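Local coordinates for protein putative hydantoin racemase (Klebsiella pneumoniae subsp. pneumoniae, PDB 3QVL) that acts as an allantoin racemase and probably interconverts the D and L forms of other 5-substituted hydantoins, at residues Arg168-Asp173 with Leu196-Ile201; Leu157-Val162 with Ala186-Gln191; Gln61-Arg66 with Phe239-Pro244; Ala85-Glu88 with Pro93-Gly96. All blocks are in the same frame, centred on the assembly; numbering follows the deposited sequence.

Contact 1: Arg168-Asp173 with Leu196-Ile201; sequences RALKED and LRVPVI
No ring or other flat group lies between Leu170 and its two partners, Leu196 and Val198; the guanidinium of Arg168 and the carboxylate of Glu172 lie on another face of the helix. There they form a salt bridge: Arg168 NH1 is 3.2 Å from Glu172 OE2, which receives it on its syn lone pair, tilted 15° out of the guanidinium plane. The contact itself is made of methyl groups. Leu170 and Val198 point tip to tip, Leu170 CD1 lying 3.6 Å from Val198 CG2 and Leu170 CD2 3.8 Å from that same methyl. Val198 CG2 lies between its own backbone N and carbonyl carbon and so faces the two methyls of Leu170. Leu196 crosses Leu170 at a slant and brings its CD1 to 3.9 Å from Leu170 CD1. Leu170 of helix 157-172 thus rests on the connection from helix 189-196 into strand 200-201, the last strand in the order 138-143, 112-116, 177-180, 200-201 of a parallel sheet. Arg197, with positive phi (60°), takes the chain out of the helix between the two partners. Beyond them, Val198 also packs on His224 of the second subunit, whose NE2 is hydrogen-bonded to Leu170 O.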
loop_
_atom_site.group_PDB
_atom_site.type_symbol
_atom_site.label_atom_id
_atom_site.label_comp_id
_atom_site.label_asym_id
_atom_site.label_seq_id
_atom_site.Cartn_x
_atom_site.Cartn_y
_atom_site.Cartn_z
ATOM N N ARG A 168 26.353 -13.217 2.946
ATOM C CA ARG A 168 25.308 -13.963 2.250
ATOM C C ARG A 168 24.162 -13.058 1.792
ATOM O O ARG A 168 23.599 -13.264 0.715
ATOM C CB ARG A 168 24.784 -15.108 3.123
ATOM C CG ARG A 168 24.011 -16.159 2.344
ATOM C CD ARG A 168 24.122 -17.537 2.977
ATOM N NE ARG A 168 23.147 -17.753 4.043
ATOM C CZ ARG A 168 21.901 -18.183 3.854
ATOM N NH1 ARG A 168 21.451 -18.437 2.630
ATOM N NH2 ARG A 168 21.098 -18.357 4.894
ATOM N N ALA A 169 23.833 -12.058 2.610
ATOM C CA ALA A 169 22.795 -11.080 2.279
ATOM C C ALA A 169 23.159 -10.262 1.041
ATOM O O ALA A 169 22.324 -10.054 0.161
ATOM C CB ALA A 169 22.530 -10.162 3.466
ATOM N N LEU A 170 24.411 -9.814 0.974
ATOM C CA LEU A 170 24.897 -9.007 -0.149
ATOM C C LEU A 170 24.980 -9.799 -1.454
ATOM O O LEU A 170 24.942 -9.220 -2.541
ATOM C CB LEU A 170 26.260 -8.388 0.180
ATOM C CG LEU A 170 26.327 -7.370 1.323
ATOM C CD1 LEU A 170 27.771 -7.163 1.753
ATOM C CD2 LEU A 170 25.667 -6.044 0.945
ATOM N N LYS A 171 25.094 -11.119 -1.336
ATOM C CA LYS A 171 25.151 -12.003 -2.496
ATOM C C LYS A 171 23.753 -12.369 -3.007
ATOM O O LYS A 171 23.545 -12.498 -4.216
ATOM C CB LYS A 171 25.942 -13.272 -2.157
ATOM C CG LYS A 171 26.352 -14.112 -3.362
ATOM N N GLU A 172 22.803 -12.517 -2.085
ATOM C CA GLU A 172 21.489 -13.085 -2.405
ATOM C C GLU A 172 20.331 -12.087 -2.484
ATOM O O GLU A 172 19.453 -12.226 -3.337
ATOM C CB GLU A 172 21.127 -14.184 -1.399
ATOM C CG GLU A 172 22.022 -15.416 -1.443
ATOM C CD GLU A 172 21.707 -16.418 -0.343
ATOM O OE1 GLU A 172 20.814 -16.151 0.490
ATOM O OE2 GLU A 172 22.363 -17.481 -0.309
ATOM N N ASP A 173 20.329 -11.093 -1.598
ATOM C CA ASP A 173 19.145 -10.251 -1.381
ATOM C C ASP A 173 18.852 -9.212 -2.462
ATOM O O ASP A 173 17.702 -8.805 -2.634
ATOM C CB ASP A 173 19.222 -9.553 -0.019
ATOM C CG ASP A 173 19.270 -10.530 1.144
ATOM O OD1 ASP A 173 19.140 -11.754 0.927
ATOM O OD2 ASP A 173 19.436 -10.062 2.288
ATOM N N LEU A 196 33.600 -5.375 3.906
ATOM C CA LEU A 196 32.656 -5.763 2.854
ATOM C C LEU A 196 32.503 -4.716 1.748
ATOM O O LEU A 196 31.849 -4.974 0.733
ATOM C CB LEU A 196 31.286 -6.111 3.455
ATOM C CG LEU A 196 31.238 -7.126 4.604
ATOM C CD1 LEU A 196 29.811 -7.313 5.083
ATOM C CD2 LEU A 196 31.858 -8.462 4.216
ATOM N N ARG A 197 33.110 -3.545 1.954
ATOM C CA ARG A 197 33.091 -2.432 0.989
ATOM C C ARG A 197 31.681 -1.915 0.664
ATOM O O ARG A 197 31.424 -1.424 -0.438
ATOM C CB ARG A 197 33.859 -2.796 -0.292
ATOM N N VAL A 198 30.778 -2.037 1.636
ATOM C CA VAL A 198 29.417 -1.501 1.542
ATOM C C VAL A 198 29.049 -0.846 2.877
ATOM O O VAL A 198 29.672 -1.148 3.898
ATOM C CB VAL A 198 28.362 -2.598 1.198
ATOM C CG1 VAL A 198 28.656 -3.249 -0.146
ATOM C CG2 VAL A 198 28.269 -3.647 2.304
ATOM N N PRO A 199 28.049 0.058 2.878
ATOM C CA PRO A 199 27.600 0.620 4.151
ATOM C C PRO A 199 26.969 -0.437 5.056
ATOM O O PRO A 199 25.947 -1.032 4.705
ATOM C CB PRO A 199 26.553 1.661 3.731
ATOM C CG PRO A 199 26.875 1.983 2.322
ATOM C CD PRO A 199 27.395 0.715 1.733
ATOM N N VAL A 200 27.610 -0.683 6.194
ATOM C CA VAL A 200 27.037 -1.507 7.251
ATOM C C VAL A 200 26.731 -0.549 8.394
ATOM O O VAL A 200 27.641 0.016 9.004
ATOM C CB VAL A 200 27.992 -2.640 7.699
ATOM C CG1 VAL A 200 27.330 -3.515 8.756
ATOM C CG2 VAL A 200 28.417 -3.486 6.503
ATOM N N ILE A 201 25.443 -0.362 8.663
ATOM C CA ILE A 201 24.981 0.767 9.467
ATOM C C ILE A 201 24.564 0.386 10.884
ATOM O O ILE A 201 23.735 -0.505 11.088
ATOM C CB ILE A 201 23.846 1.540 8.738
ATOM C CG1 ILE A 201 24.365 2.079 7.400
ATOM C CG2 ILE A 201 23.309 2.683 9.605
ATOM C CD1 ILE A 201 23.297 2.309 6.362
#

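Contact 2: Leu157-Val162 with Ala186-Gln191; sequences LAQEKV and ATLAQQ. Unlike the reference sequence in segment 186-191: Gln191 (reference Glu).
Leu188 reaches across to Gln159 and Val162, joining two helices, 157-172 and 189-196, that both pack on Leu180 of strand 177-180 in a parallel alpha/beta sheet of the Asp/Glu/hydantoin racemase family. Segment 186-191 follows the pocket residues Gly181, Ser182 and Gly183, so it carries the chain from the substrate site into helix 189-196. At its start Ala186 packs on Ala22 and Thr187 on Thr18, both of helix 13-26, facing a different part of the fold from helix 157-172. Leu188 then turns to that helix. Its chi1 of -92° is not cleanly staggered, and the rotation sets the forked end of the side chain astride Gln159 CG, with Leu188 CD1 and Leu188 CD2 each 3.8 Å from that methylene. The two side chains cross at about a right angle. Gln159 offers only its aliphatic part to the leucine: the chain bends at chi2 (76°), carrying the amide off to Leu151, whose O accepts from Gln159 NE2. One turn along the same helix, Leu188 CD2 finds a looser neighbour in Val162 CG1, 4.3 Å away; the Val162 side chain is about 9 Å from the bound hydantoin acetic acid. Next, Ala189 leans on Leu180 of the strand, a residue that Val162 touches too, and Ala189 O is hydrogen-bonded to Thr193 OG1.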
loop_
_atom_site.group_PDB
_atom_site.type_symbol
_atom_site.label_atom_id
_atom_site.label_comp_id
_atom_site.label_asym_id
_atom_site.label_seq_id
_atom_site.Cartn_x
_atom_site.Cartn_y
_atom_site.Cartn_z
ATOM N N LEU A 157 31.166 -15.774 18.646
ATOM C CA LEU A 157 30.326 -16.582 17.761
ATOM C C LEU A 157 29.256 -15.741 17.064
ATOM O O LEU A 157 29.068 -15.855 15.850
ATOM C CB LEU A 157 29.680 -17.740 18.535
ATOM C CG LEU A 157 28.715 -18.680 17.798
ATOM C CD1 LEU A 157 29.435 -19.532 16.754
ATOM C CD2 LEU A 157 27.969 -19.564 18.787
ATOM N N ALA A 158 28.566 -14.905 17.837
ATOM C CA ALA A 158 27.528 -14.022 17.306
ATOM C C ALA A 158 28.099 -13.049 16.278
ATOM O O ALA A 158 27.499 -12.833 15.225
ATOM C CB ALA A 158 26.838 -13.268 18.435
ATOM N N GLN A 159 29.266 -12.488 16.588
ATOM C CA GLN A 159 29.963 -11.552 15.705
ATOM C C GLN A 159 30.345 -12.192 14.369
ATOM O O GLN A 159 30.217 -11.564 13.316
ATOM C CB GLN A 159 31.208 -10.985 16.397
ATOM C CG GLN A 159 30.923 -9.924 17.468
ATOM C CD GLN A 159 30.390 -10.493 18.779
ATOM O OE1 GLN A 159 30.427 -11.703 19.017
ATOM N NE2 GLN A 159 29.894 -9.613 19.641
ATOM N N GLU A 160 30.810 -13.441 14.420
ATOM C CA GLU A 160 31.154 -14.192 13.212
ATOM C C GLU A 160 29.910 -14.539 12.395
ATOM O O GLU A 160 29.935 -14.479 11.163
ATOM C CB GLU A 160 31.957 -15.455 13.561
ATOM C CG GLU A 160 32.379 -16.321 12.361
ATOM C CD GLU A 160 33.201 -15.570 11.315
ATOM O OE1 GLU A 160 34.006 -14.688 11.684
ATOM O OE2 GLU A 160 33.046 -15.873 10.114
ATOM N N LYS A 161 28.826 -14.888 13.089
ATOM C CA LYS A 161 27.545 -15.182 12.444
ATOM C C LYS A 161 26.950 -13.962 11.741
ATOM O O LYS A 161 26.349 -14.094 10.674
ATOM C CB LYS A 161 26.549 -15.757 13.452
ATOM C CG LYS A 161 26.634 -17.264 13.614
ATOM C CD LYS A 161 25.667 -17.757 14.674
ATOM C CE LYS A 161 25.255 -19.199 14.430
ATOM N NZ LYS A 161 24.246 -19.306 13.336
ATOM N N VAL A 162 27.120 -12.785 12.343
ATOM C CA VAL A 162 26.688 -11.524 11.732
ATOM C C VAL A 162 27.455 -11.283 10.429
ATOM O O VAL A 162 26.852 -11.000 9.391
ATOM C CB VAL A 162 26.856 -10.319 12.702
ATOM C CG1 VAL A 162 26.647 -8.989 11.979
ATOM C CG2 VAL A 162 25.892 -10.435 13.872
ATOM N N ALA A 186 26.530 -2.706 17.672
ATOM C CA ALA A 186 26.914 -1.315 17.408
ATOM C C ALA A 186 28.372 -1.100 16.996
ATOM O O ALA A 186 28.649 -0.334 16.071
ATOM C CB ALA A 186 26.562 -0.437 18.606
ATOM N N THR A 187 29.295 -1.782 17.670
ATOM C CA THR A 187 30.728 -1.592 17.426
ATOM C C THR A 187 31.277 -2.425 16.256
ATOM O O THR A 187 32.480 -2.403 15.984
ATOM C CB THR A 187 31.568 -1.845 18.706
ATOM O OG1 THR A 187 31.286 -3.153 19.221
ATOM C CG2 THR A 187 31.253 -0.804 19.775
ATOM N N LEU A 188 30.392 -3.141 15.566
ATOM C CA LEU A 188 30.769 -3.986 14.428
ATOM C C LEU A 188 30.683 -3.258 13.087
ATOM O O LEU A 188 31.288 -3.689 12.101
ATOM C CB LEU A 188 29.889 -5.242 14.386
ATOM C CG LEU A 188 30.317 -6.543 15.078
ATOM C CD1 LEU A 188 30.967 -6.310 16.440
ATOM C CD2 LEU A 188 29.108 -7.462 15.215
ATOM N N ALA A 189 29.933 -2.157 13.064
ATOM C CA ALA A 189 29.611 -1.428 11.832
ATOM C C ALA A 189 30.825 -0.998 11.010
ATOM O O ALA A 189 30.886 -1.265 9.809
ATOM C CB ALA A 189 28.734 -0.225 12.149
ATOM N N GLN A 190 31.781 -0.336 11.661
ATOM C CA GLN A 190 32.967 0.202 10.989
ATOM C C GLN A 190 33.819 -0.886 10.333
ATOM O O GLN A 190 34.190 -0.765 9.163
ATOM C CB GLN A 190 33.806 1.035 11.967
ATOM C CG GLN A 190 35.145 1.510 11.410
ATOM C CD GLN A 190 35.940 2.327 12.410
ATOM O OE1 GLN A 190 36.827 1.806 13.090
ATOM N NE2 GLN A 190 35.622 3.614 12.509
ATOM N N GLN A 191 34.116 -1.941 11.091
ATOM C CA GLN A 191 34.934 -3.053 10.604
ATOM C C GLN A 191 34.275 -3.783 9.435
ATOM O O GLN A 191 34.946 -4.127 8.459
ATOM C CB GLN A 191 35.246 -4.038 11.736
#

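Contact 3: Gln61-Arg66 with Phe239-Pro244; sequences QIRAGR and FQSLNP
Arg63 supplies most of the helix side of this contact, meeting Ser241, Leu242 and Pro244 with different parts of one bent side chain. The direct polar link is weak: Arg63 NE gives a hydrogen bond to Ser241 O at 3.1 Å, with an N-H...O angle of only 124°, and the carbonyl stands oblique to the guanidinium. Two waters add to it. One lies at the edge of the guanidinium, in its plane, accepting from Arg63 NH1 at 3.0 Å, and also bonds Ser241 OG at 2.9 Å. The second accepts from Arg66 NH1 at 2.9 Å and donates to Asn243 OD1, while the Arg66 guanidinium makes a cation-pi contact with Phe245. Arg63 NH2 has its main polar partner outside the segments, a salt bridge with Glu67 one turn on. Within the tail, a type I turn from Phe239 to Leu242 is closed by Leu242 N to Phe239 O.

Van der Waals contact comes from the aliphatic shaft. With CG anti to the backbone N (chi1 -175°), the chain leans out over the C-terminal segment; Arg63 CG touches Pro244 CD at 3.6 Å, the proline ring crossing the shaft at about a right angle. Arg63 CG also lies 3.3 Å from Leu242 O, a buried carbonyl for which the model provides no hydrogen-bonding partner.

The C-terminal tail thus packs against helix 48-68: Leu242 packs on Leu59, Asn243 on Leu89 of helix 83-89, and the third subunit adds Ile53 beside Leu242 and Phe49 beside Asn243.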
loop_
_atom_site.group_PDB
_atom_site.type_symbol
_atom_site.label_atom_id
_atom_site.label_comp_id
_atom_site.label_asym_id
_atom_site.label_seq_id
_atom_site.Cartn_x
_atom_site.Cartn_y
_atom_site.Cartn_z
ATOM N N GLN A 61 14.139 6.973 32.292
ATOM C CA GLN A 61 15.384 7.644 31.921
ATOM C C GLN A 61 15.155 8.961 31.176
ATOM O O GLN A 61 15.924 9.907 31.345
ATOM C CB GLN A 61 16.299 6.712 31.118
ATOM C CG GLN A 61 16.913 5.566 31.933
ATOM C CD GLN A 61 17.645 6.037 33.186
ATOM O OE1 GLN A 61 17.423 5.511 34.278
ATOM N NE2 GLN A 61 18.513 7.031 33.035
ATOM N N ILE A 62 14.103 9.012 30.357
ATOM C CA ILE A 62 13.688 10.252 29.685
ATOM C C ILE A 62 13.398 11.337 30.724
ATOM O O ILE A 62 13.847 12.479 30.585
ATOM C CB ILE A 62 12.442 10.032 28.775
ATOM C CG1 ILE A 62 12.782 9.139 27.570
ATOM C CG2 ILE A 62 11.835 11.367 28.324
ATOM C CD1 ILE A 62 13.647 9.790 26.494
ATOM N N ARG A 63 12.655 10.960 31.764
ATOM C CA ARG A 63 12.354 11.845 32.887
ATOM C C ARG A 63 13.638 12.376 33.528
ATOM O O ARG A 63 13.763 13.579 33.763
ATOM C CB ARG A 63 11.485 11.111 33.918
ATOM C CG ARG A 63 11.007 11.959 35.096
ATOM C CD ARG A 63 11.943 11.857 36.295
ATOM N NE ARG A 63 12.012 10.496 36.822
ATOM C CZ ARG A 63 13.066 9.982 37.451
ATOM N NH1 ARG A 63 13.025 8.731 37.891
ATOM N NH2 ARG A 63 14.163 10.707 37.635
ATOM N N ALA A 64 14.582 11.473 33.794
ATOM C CA ALA A 64 15.878 11.835 34.372
ATOM C C ALA A 64 16.667 12.770 33.455
ATOM O O ALA A 64 17.260 13.747 33.919
ATOM C CB ALA A 64 16.688 10.583 34.690
ATOM N N GLY A 65 16.662 12.468 32.157
ATOM C CA GLY A 65 17.349 13.281 31.156
ATOM C C GLY A 65 16.799 14.691 31.056
ATOM O O GLY A 65 17.560 15.659 30.980
ATOM N N ARG A 66 15.471 14.803 31.063
ATOM C CA ARG A 66 14.790 16.098 31.006
ATOM C C ARG A 66 15.056 16.938 32.261
ATOM O O ARG A 66 15.187 18.161 32.177
ATOM C CB ARG A 66 13.285 15.909 30.787
ATOM C CG ARG A 66 12.527 17.201 30.499
ATOM C CD ARG A 66 11.044 16.946 30.306
ATOM N NE ARG A 66 10.260 18.170 30.459
ATOM C CZ ARG A 66 8.931 18.222 30.471
ATOM N NH1 ARG A 66 8.210 17.116 30.333
ATOM N NH2 ARG A 66 8.317 19.388 30.618
ATOM N N PHE A 239 4.370 4.148 38.891
ATOM C CA PHE A 239 4.441 5.111 37.791
ATOM C C PHE A 239 4.461 6.577 38.237
ATOM O O PHE A 239 4.647 7.472 37.410
ATOM C CB PHE A 239 3.280 4.891 36.813
ATOM C CG PHE A 239 3.157 3.477 36.315
ATOM C CD1 PHE A 239 4.053 2.972 35.375
ATOM C CD2 PHE A 239 2.133 2.655 36.774
ATOM C CE1 PHE A 239 3.935 1.663 34.910
ATOM C CE2 PHE A 239 2.005 1.346 36.312
ATOM C CZ PHE A 239 2.908 0.850 35.379
ATOM N N GLN A 240 4.281 6.818 39.535
ATOM C CA GLN A 240 4.120 8.180 40.068
ATOM C C GLN A 240 5.319 9.121 39.861
ATOM O O GLN A 240 5.170 10.342 39.942
ATOM C CB GLN A 240 3.697 8.150 41.547
ATOM C CG GLN A 240 4.713 7.549 42.516
ATOM C CD GLN A 240 4.132 7.325 43.905
ATOM O OE1 GLN A 240 4.068 6.193 44.387
ATOM N NE2 GLN A 240 3.704 8.404 44.553
ATOM N N SER A 241 6.490 8.552 39.582
ATOM C CA SER A 241 7.714 9.339 39.406
ATOM C C SER A 241 8.031 9.676 37.943
ATOM O O SER A 241 9.016 10.367 37.662
ATOM C CB SER A 241 8.904 8.619 40.049
ATOM O OG SER A 241 9.157 7.378 39.414
ATOM N N LEU A 242 7.193 9.201 37.022
ATOM C CA LEU A 242 7.452 9.336 35.583
ATOM C C LEU A 242 7.252 10.743 35.018
ATOM O O LEU A 242 7.938 11.132 34.070
ATOM C CB LEU A 242 6.617 8.330 34.781
ATOM C CG LEU A 242 7.000 6.847 34.847
ATOM C CD1 LEU A 242 5.960 5.998 34.134
ATOM C CD2 LEU A 242 8.387 6.592 34.267
ATOM N N ASN A 243 6.313 11.497 35.587
ATOM C CA ASN A 243 6.014 12.845 35.100
ATOM C C ASN A 243 5.854 13.876 36.229
ATOM O O ASN A 243 4.731 14.254 36.574
ATOM C CB ASN A 243 4.776 12.820 34.189
ATOM C CG ASN A 243 4.597 14.107 33.391
ATOM O OD1 ASN A 243 5.537 14.883 33.204
ATOM N ND2 ASN A 243 3.379 14.334 32.911
ATOM N N PRO A 244 6.983 14.332 36.810
ATOM C CA PRO A 244 6.947 15.338 37.874
ATOM C C PRO A 244 6.880 16.773 37.340
ATOM O O PRO A 244 6.784 17.721 38.125
ATOM C CB PRO A 244 8.269 15.106 38.607
ATOM C CG PRO A 244 9.195 14.626 37.548
ATOM C CD PRO A 244 8.361 13.876 36.540
HETATM O O HOH W 1 10.696 7.132 36.922
HETATM O O HOH W 2 5.436 16.676 31.093
#

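Contact 4: Ala85-Glu88 with Pro93-Gly96; sequences AARE and PVIG
Arg87 grips Val94 O side-on with two nitrogens. Arg87 NE donates at 2.8 Å (N-H...O angle 153°) and Arg87 NH2 at 3.0 Å (142°); both donors lie in the carbonyl plane, and the oxygen is nearly in the plane of the guanidinium. The side chain runs extended from CG to NE, passing over Val94 with Arg87 CG 3.8 Å from Val94 CB. Beside it, Ala86 CB meets Val94 CG1 at 3.8 Å, and Ile95 CD1 comes to 4.0 Å from Arg87 NH2.

Together these close the beta-alpha-beta crossover of strand 72-75, helix 83-89 and strand 94-96, in which Val94 and Ala86 both rest on Ile75. In the second shell Glu99 helps to position the guanidinium, with a salt bridge to Arg87 NH2, and its OE1 accepts from Gly96 N, the N-cap of helix 97-108. Thr106 of the second subunit takes Arg87 NH1 on its backbone O.

The carboxylate of Glu99 probably offsets the charge of the buried guanidinium, and the bonds to NE, NH1 and NH2 restrict its rotation; it ties strand 94-96 to helix 83-89 and to the second subunit.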
loop_
_atom_site.group_PDB
_atom_site.type_symbol
_atom_site.label_atom_id
_atom_site.label_comp_id
_atom_site.label_asym_id
_atom_site.label_seq_id
_atom_site.Cartn_x
_atom_site.Cartn_y
_atom_site.Cartn_z
ATOM N N ALA A 85 5.995 7.695 23.068
ATOM C CA ALA A 85 5.796 8.012 24.483
ATOM C C ALA A 85 6.917 8.915 24.992
ATOM O O ALA A 85 6.666 9.885 25.711
ATOM C CB ALA A 85 5.722 6.735 25.308
ATOM N N ALA A 86 8.149 8.591 24.600
ATOM C CA ALA A 86 9.332 9.369 24.967
ATOM C C ALA A 86 9.307 10.768 24.359
ATOM O O ALA A 86 9.711 11.737 25.004
ATOM C CB ALA A 86 10.599 8.635 24.553
ATOM N N ARG A 87 8.831 10.866 23.119
ATOM C CA ARG A 87 8.733 12.152 22.426
ATOM C C ARG A 87 7.717 13.088 23.076
ATOM O O ARG A 87 7.891 14.308 23.054
ATOM C CB ARG A 87 8.424 11.951 20.942
ATOM C CG ARG A 87 9.620 11.449 20.160
ATOM C CD ARG A 87 9.332 11.292 18.683
ATOM N NE ARG A 87 10.531 10.837 17.985
ATOM C CZ ARG A 87 10.584 10.490 16.703
ATOM N NH1 ARG A 87 9.499 10.537 15.940
ATOM N NH2 ARG A 87 11.736 10.093 16.182
ATOM N N GLU A 88 6.670 12.510 23.660
ATOM C CA GLU A 88 5.687 13.277 24.422
ATOM C C GLU A 88 6.297 13.833 25.708
ATOM O O GLU A 88 6.118 15.011 26.025
ATOM C CB GLU A 88 4.466 12.419 24.759
ATOM C CG GLU A 88 3.553 12.123 23.578
ATOM C CD GLU A 88 2.277 11.402 23.984
ATOM O OE1 GLU A 88 2.152 11.001 25.158
ATOM O OE2 GLU A 88 1.388 11.244 23.125
ATOM N N PRO A 93 14.671 16.303 21.110
ATOM C CA PRO A 93 14.294 15.220 20.201
ATOM C C PRO A 93 14.696 13.838 20.717
ATOM O O PRO A 93 15.706 13.701 21.413
ATOM C CB PRO A 93 15.065 15.551 18.919
ATOM C CG PRO A 93 16.193 16.416 19.361
ATOM C CD PRO A 93 15.643 17.222 20.491
ATOM N N VAL A 94 13.887 12.835 20.384
ATOM C CA VAL A 94 14.162 11.445 20.740
ATOM C C VAL A 94 14.232 10.619 19.458
ATOM O O VAL A 94 13.273 10.584 18.683
ATOM C CB VAL A 94 13.084 10.855 21.684
ATOM C CG1 VAL A 94 13.483 9.460 22.144
ATOM C CG2 VAL A 94 12.855 11.759 22.890
ATOM N N ILE A 95 15.370 9.962 19.245
ATOM C CA ILE A 95 15.600 9.172 18.036
ATOM C C ILE A 95 15.838 7.704 18.382
ATOM O O ILE A 95 16.680 7.383 19.223
ATOM C CB ILE A 95 16.798 9.724 17.202
ATOM C CG1 ILE A 95 16.664 11.237 16.952
ATOM C CG2 ILE A 95 16.962 8.952 15.888
ATOM C CD1 ILE A 95 15.431 11.659 16.151
ATOM N N GLY A 96 15.083 6.819 17.736
ATOM C CA GLY A 96 15.287 5.380 17.880
ATOM C C GLY A 96 16.412 4.907 16.981
ATOM O O GLY A 96 16.669 5.508 15.934
#

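In the fold
The four contacts form two touching pairs. Contacts 1 and 2 both use helix 157-172, their centres 13 Å apart, and meet where Val200 O lies 3.3 Å from Ala189 CB. Contacts 3 and 4, their centres also 13 Å apart, join through Ile62, whose CG1 is 3.8 Å from Ala86 CB. The pairs sit on opposite sides of the chain's centre, contacts 1 and 4 each using the last strand of a different parallel sheet; the centres of contacts 1 and 3 are about 40 Å apart. Residues of both halves line the bound ligand: contact 2 comes within about 9 Å through Val162, contact 4 about 14 Å through Ile95. Contacts 1 and 4 face the second subunit, 3 and 4 the third.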